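Local coordinates for glycine cleavage system H protein 1 (Mycobacterium marinum, PDB 3TZU) that probably carries the methylamine group of glycine from the P protein to the T protein of the glycine cleavage system on a lipoyl arm, at residues A18-I23 with T41-E46; Q55-G60 with E67-V72. One frame throughout, in Å; residues are numbered along the deposited sequence.

Contact 1 of 2, residues A18-I23 with T41-E46; sequences ADHEWI and TSVAVE. With EDO (1,2-ethanediol), chain G.
Thr-41 meets His-20 first through its backbone: Thr-41 N donates to His-20 O at 3.0 Å, nearly straight at 160° but arriving from above the carbonyl plane. At the edge of the Trp-22 ring, CD1 lies 4.0 Å from Thr-41 N. The two branches of Thr-41 then divide the work. With chi1 at 67°, OG1 stands between the backbone N and the carbonyl carbon, where it accepts from Ala-44 N at 3.1 Å and caps the helix. CG2 rests instead against the carbonyl of His-20, 3.5 Å from His-20 O. Val-43 follows, its CG1 meeting the imidazole obliquely, 4.1 Å from His-20 ND1. Ala-44 completes the patch with a methyl-to-methylene contact, CB to His-20 CB at 3.8 Å. Tyr-130 OH hydrogen-bonds both His-20 ND1 and Thr-41 OG1, tying the imidazole and the cap to one hydroxyl, while His-20 NE2 bonds Glu-46 O of the second subunit. The buried contact thus sets the start of helix 42-48 against the turn that leads into strand 21-23, with strand 36-40 pairing alongside that strand and Tyr-130 of helix 127-133 closing over the cap.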
loop_
_atom_site.group_PDB
_atom_site.type_symbol
_atom_site.label_atom_id
_atom_site.label_comp_id
_atom_site.label_asym_id
_atom_site.label_seq_id
_atom_site.Cartn_x
_atom_site.Cartn_y
_atom_site.Cartn_z
ATOM N N ALA A 18 8.149 5.334 8.408
ATOM C CA ALA A 18 8.298 5.005 6.995
ATOM C C ALA A 18 7.377 3.849 6.564
ATOM O O ALA A 18 7.015 3.739 5.389
ATOM C CB ALA A 18 9.769 4.678 6.684
ATOM N N ASP A 19 6.978 3.005 7.511
ATOM C CA ASP A 19 6.047 1.900 7.229
ATOM C C ASP A 19 4.546 2.268 7.321
ATOM O O ASP A 19 3.692 1.377 7.375
ATOM C CB ASP A 19 6.386 0.710 8.122
ATOM C CG ASP A 19 7.779 0.139 7.815
ATOM O OD1 ASP A 19 8.278 0.270 6.680
ATOM O OD2 ASP A 19 8.393 -0.445 8.708
ATOM N N HIS A 20 4.243 3.570 7.312
ATOM C CA HIS A 20 2.871 4.082 7.211
ATOM C C HIS A 20 2.005 3.880 8.426
ATOM O O HIS A 20 0.797 3.661 8.316
ATOM C CB HIS A 20 2.183 3.556 5.956
ATOM C CG HIS A 20 2.949 3.823 4.705
ATOM N ND1 HIS A 20 3.135 5.052 4.241
ATOM C CD2 HIS A 20 3.652 2.967 3.861
ATOM C CE1 HIS A 20 3.899 4.996 3.130
ATOM N NE2 HIS A 20 4.207 3.713 2.904
ATOM N N GLU A 21 2.633 3.998 9.594
ATOM C CA GLU A 21 1.949 4.068 10.853
ATOM C C GLU A 21 2.160 5.406 11.496
ATOM O O GLU A 21 3.036 6.157 11.097
ATOM C CB GLU A 21 2.426 2.949 11.764
ATOM C CG GLU A 21 2.051 1.615 11.165
ATOM C CD GLU A 21 2.313 0.410 12.026
ATOM O OE1 GLU A 21 2.232 0.471 13.259
ATOM O OE2 GLU A 21 2.560 -0.654 11.425
ATOM N N TRP A 22 1.329 5.693 12.486
ATOM C CA TRP A 22 1.526 6.825 13.370
ATOM C C TRP A 22 1.557 6.368 14.797
ATOM O O TRP A 22 1.024 5.324 15.116
ATOM C CB TRP A 22 0.451 7.912 13.166
ATOM C CG TRP A 22 -0.968 7.437 13.297
ATOM C CD1 TRP A 22 -1.827 7.023 12.263
ATOM C CD2 TRP A 22 -1.759 7.282 14.536
ATOM N NE1 TRP A 22 -3.041 6.647 12.762
ATOM C CE2 TRP A 22 -3.072 6.776 14.121
ATOM C CE3 TRP A 22 -1.527 7.521 15.880
ATOM C CZ2 TRP A 22 -4.083 6.533 15.031
ATOM C CZ3 TRP A 22 -2.552 7.248 16.796
ATOM C CH2 TRP A 22 -3.799 6.779 16.385
ATOM N N ILE A 23 2.178 7.159 15.661
ATOM C CA ILE A 23 2.159 6.947 17.116
ATOM C C ILE A 23 1.960 8.338 17.730
ATOM O O ILE A 23 2.549 9.318 17.258
ATOM C CB ILE A 23 3.456 6.264 17.627
ATOM C CG1 ILE A 23 3.391 6.028 19.133
ATOM C CG2 ILE A 23 4.691 7.076 17.276
ATOM C CD1 ILE A 23 4.319 4.937 19.656
ATOM N N THR A 41 -1.772 5.265 8.649
ATOM C CA THR A 41 -1.997 6.571 8.045
ATOM C C THR A 41 -3.072 6.521 6.953
ATOM O O THR A 41 -3.558 5.445 6.554
ATOM C CB THR A 41 -0.705 7.110 7.426
ATOM O OG1 THR A 41 -0.361 6.283 6.303
ATOM C CG2 THR A 41 0.462 7.119 8.499
ATOM N N SER A 42 -3.470 7.707 6.508
ATOM C CA SER A 42 -4.408 7.846 5.443
ATOM C C SER A 42 -3.809 7.305 4.166
ATOM O O SER A 42 -4.527 6.817 3.318
ATOM C CB SER A 42 -4.785 9.320 5.252
ATOM O OG SER A 42 -3.623 10.130 5.309
ATOM N N VAL A 43 -2.501 7.404 4.023
ATOM C CA VAL A 43 -1.822 6.891 2.859
ATOM C C VAL A 43 -1.908 5.383 2.882
ATOM O O VAL A 43 -2.086 4.765 1.856
ATOM C CB VAL A 43 -0.346 7.344 2.829
ATOM C CG1 VAL A 43 0.396 6.677 1.658
ATOM C CG2 VAL A 43 -0.261 8.878 2.755
ATOM N N ALA A 44 -1.836 4.767 4.055
ATOM C CA ALA A 44 -1.914 3.299 4.078
ATOM C C ALA A 44 -3.325 2.854 3.667
ATOM O O ALA A 44 -3.497 1.922 2.876
ATOM C CB ALA A 44 -1.509 2.743 5.399
ATOM N N VAL A 45 -4.326 3.571 4.162
ATOM C CA VAL A 45 -5.698 3.290 3.841
ATOM C C VAL A 45 -5.861 3.298 2.313
ATOM O O VAL A 45 -6.394 2.353 1.746
ATOM C CB VAL A 45 -6.632 4.327 4.516
ATOM C CG1 VAL A 45 -8.041 4.250 3.942
ATOM C CG2 VAL A 45 -6.613 4.108 6.040
ATOM N N GLU A 46 -5.376 4.346 1.650
ATOM C CA GLU A 46 -5.557 4.431 0.188
ATOM C C GLU A 46 -4.719 3.391 -0.545
ATOM O O GLU A 46 -5.159 2.855 -1.562
ATOM C CB GLU A 46 -5.320 5.843 -0.340
ATOM C CG GLU A 46 -6.615 6.532 -0.766
ATOM C CD GLU A 46 -7.090 6.117 -2.153
ATOM O OE1 GLU A 46 -8.268 6.381 -2.465
ATOM O OE2 GLU A 46 -6.298 5.549 -2.946
HETATM C C1 EDO G . 1.055 -0.419 7.598
HETATM O O1 EDO G . -0.009 -1.245 7.085
HETATM C C2 EDO G . 1.737 -1.156 8.742
HETATM O O2 EDO G . 3.177 -1.019 8.767
#

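Contact 2 of 2, residues Q55-G60 with E67-V72; sequences QLPEVG and ESCGEV
Gln-55 and Glu-71 form an antiparallel hydrogen-bonded pair, with Gln-55 N to Glu-71 O at 2.9 Å and Glu-71 N to Gln-55 O at 3.0 Å. Their side chains leave the same face of the sheet and touch through their aliphatic parts. Chi1 of Glu-71, 67°, places CG between the backbone N and the carbonyl carbon, which brings it to 3.8 Å from Gln-55 CB; from there the chain runs extended. Gln-55 starts with CG anti to the backbone N (chi1 173°) and bends at chi2, and its amide stands almost perpendicular to the carboxylate, the planes 85° apart. At 4.1 Å, Gln-55 NE2 and Glu-71 OE1 are neighbours without a hydrogen bond. Beyond this pair the ladder stops, and Pro-57, which has no N-H to give, packs beside strand 68-74: CD lies 3.2 Å from Cys-69 O, and CG is in apolar contact with Cys-69 SG at 4.3 Å. Gly-70, between Cys-69 and Glu-71 in the strand, sets its bare CA 3.3 Å from Gln-55 O in a CA-H...O contact. This is the end of an antiparallel strand pair, where outer strand 51-55 of the three-stranded sheet passes into a loop, within the lipoyl-binding region of the H-protein fold.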
loop_
_atom_site.group_PDB
_atom_site.type_symbol
_atom_site.label_atom_id
_atom_site.label_comp_id
_atom_site.label_asym_id
_atom_site.label_seq_id
_atom_site.Cartn_x
_atom_site.Cartn_y
_atom_site.Cartn_z
ATOM N N GLN A 55 -5.703 -7.930 12.633
ATOM C CA GLN A 55 -5.143 -8.815 13.661
ATOM C C GLN A 55 -4.207 -7.997 14.507
ATOM O O GLN A 55 -3.262 -7.405 14.013
ATOM C CB GLN A 55 -4.406 -9.993 12.989
ATOM C CG GLN A 55 -3.614 -10.922 13.899
ATOM C CD GLN A 55 -3.681 -12.375 13.429
ATOM O OE1 GLN A 55 -4.266 -13.223 14.121
ATOM N NE2 GLN A 55 -3.140 -12.663 12.228
ATOM N N LEU A 56 -4.490 -7.950 15.799
ATOM C CA LEU A 56 -3.745 -7.096 16.713
ATOM C C LEU A 56 -3.009 -7.939 17.705
ATOM O O LEU A 56 -3.342 -9.093 17.907
ATOM C CB LEU A 56 -4.685 -6.134 17.443
ATOM C CG LEU A 56 -5.479 -5.267 16.457
ATOM C CD1 LEU A 56 -6.540 -4.477 17.203
ATOM C CD2 LEU A 56 -4.567 -4.337 15.671
ATOM N N PRO A 57 -1.989 -7.363 18.337
ATOM C CA PRO A 57 -1.373 -8.032 19.471
ATOM C C PRO A 57 -2.308 -8.080 20.660
ATOM O O PRO A 57 -3.248 -7.291 20.744
ATOM C CB PRO A 57 -0.175 -7.145 19.795
ATOM C CG PRO A 57 -0.498 -5.812 19.223
ATOM C CD PRO A 57 -1.352 -6.068 18.030
ATOM N N GLU A 58 -2.044 -9.005 21.576
ATOM C CA GLU A 58 -2.889 -9.154 22.753
ATOM C C GLU A 58 -2.540 -8.082 23.767
ATOM O O GLU A 58 -1.389 -7.652 23.862
ATOM C CB GLU A 58 -2.696 -10.527 23.369
ATOM C CG GLU A 58 -3.150 -11.655 22.466
ATOM C CD GLU A 58 -2.143 -12.798 22.405
ATOM O OE1 GLU A 58 -1.548 -12.992 21.304
ATOM O OE2 GLU A 58 -1.943 -13.484 23.441
ATOM N N VAL A 59 -3.549 -7.639 24.503
ATOM C CA VAL A 59 -3.346 -6.803 25.670
ATOM C C VAL A 59 -2.389 -7.557 26.581
ATOM O O VAL A 59 -2.647 -8.711 26.932
ATOM C CB VAL A 59 -4.677 -6.539 26.401
ATOM C CG1 VAL A 59 -4.449 -5.872 27.762
ATOM C CG2 VAL A 59 -5.602 -5.697 25.530
ATOM N N GLY A 60 -1.268 -6.925 26.916
ATOM C CA GLY A 60 -0.312 -7.505 27.868
ATOM C C GLY A 60 0.930 -8.077 27.218
ATOM O O GLY A 60 1.869 -8.453 27.894
ATOM N N GLU A 67 9.477 -4.611 14.777
ATOM C CA GLU A 67 9.049 -5.998 14.639
ATOM C C GLU A 67 7.583 -6.046 14.239
ATOM O O GLU A 67 6.773 -5.226 14.639
ATOM C CB GLU A 67 9.291 -6.774 15.944
ATOM C CG GLU A 67 8.524 -8.111 16.080
ATOM C CD GLU A 67 8.506 -8.627 17.531
ATOM O OE1 GLU A 67 9.620 -8.648 18.158
ATOM O OE2 GLU A 67 7.382 -8.978 18.033
ATOM N N SER A 68 7.255 -7.026 13.429
ATOM C CA SER A 68 5.900 -7.244 12.972
ATOM C C SER A 68 5.038 -7.695 14.139
ATOM O O SER A 68 5.353 -8.687 14.767
ATOM C CB SER A 68 5.932 -8.320 11.903
ATOM O OG SER A 68 4.703 -8.339 11.236
ATOM N N CYS A 69 3.982 -6.961 14.462
ATOM C CA CYS A 69 3.174 -7.300 15.631
ATOM C C CYS A 69 1.710 -7.479 15.293
ATOM O O CYS A 69 0.887 -7.516 16.193
ATOM C CB CYS A 69 3.341 -6.257 16.780
ATOM S SG CYS A 69 2.585 -4.606 16.555
ATOM N N GLY A 70 1.376 -7.631 14.023
ATOM C CA GLY A 70 -0.006 -7.901 13.605
ATOM C C GLY A 70 -0.183 -7.665 12.121
ATOM O O GLY A 70 0.806 -7.654 11.380
ATOM N N GLU A 71 -1.438 -7.496 11.681
ATOM C CA GLU A 71 -1.734 -7.216 10.269
ATOM C C GLU A 71 -3.043 -6.458 9.990
ATOM O O GLU A 71 -3.997 -6.515 10.757
ATOM C CB GLU A 71 -1.667 -8.505 9.399
ATOM C CG GLU A 71 -2.719 -9.542 9.662
ATOM C CD GLU A 71 -2.785 -10.655 8.601
ATOM O OE1 GLU A 71 -1.786 -11.429 8.516
ATOM O OE2 GLU A 71 -3.852 -10.790 7.889
ATOM N N VAL A 72 -3.036 -5.721 8.885
ATOM C CA VAL A 72 -4.233 -5.171 8.289
ATOM C C VAL A 72 -4.378 -5.773 6.923
ATOM O O VAL A 72 -3.406 -5.968 6.216
ATOM C CB VAL A 72 -4.192 -3.633 8.226
ATOM C CG1 VAL A 72 -4.254 -3.075 9.653
ATOM C CG2 VAL A 72 -2.921 -3.160 7.524
#

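In the fold
Contacts 1 and 2 lie on opposite sides of the chain's centre, their own centres 16 Å apart and their nearest atoms about 6 Å apart, without touching. They follow in series along the chain, and helix 42-48 leads on to strand 51-55. Contact 1 joins strand 21-23 of the five-stranded sheet to helix 42-48, and contact 2 lies at the edge of the three-stranded one; Leu-81 of strand 77-82 bridges them by touching both Glu-21 and Leu-56. Lys-76, the predicted lipoylation site, unmodified here, lies in the turn between strands 68-74 and 77-82. The side chain of Ala-44 in contact 1 is about 11 Å from that of Lys-76, and Asp-19 packs on Lys-76 of the second subunit, whereas contact 2 is remote from the site.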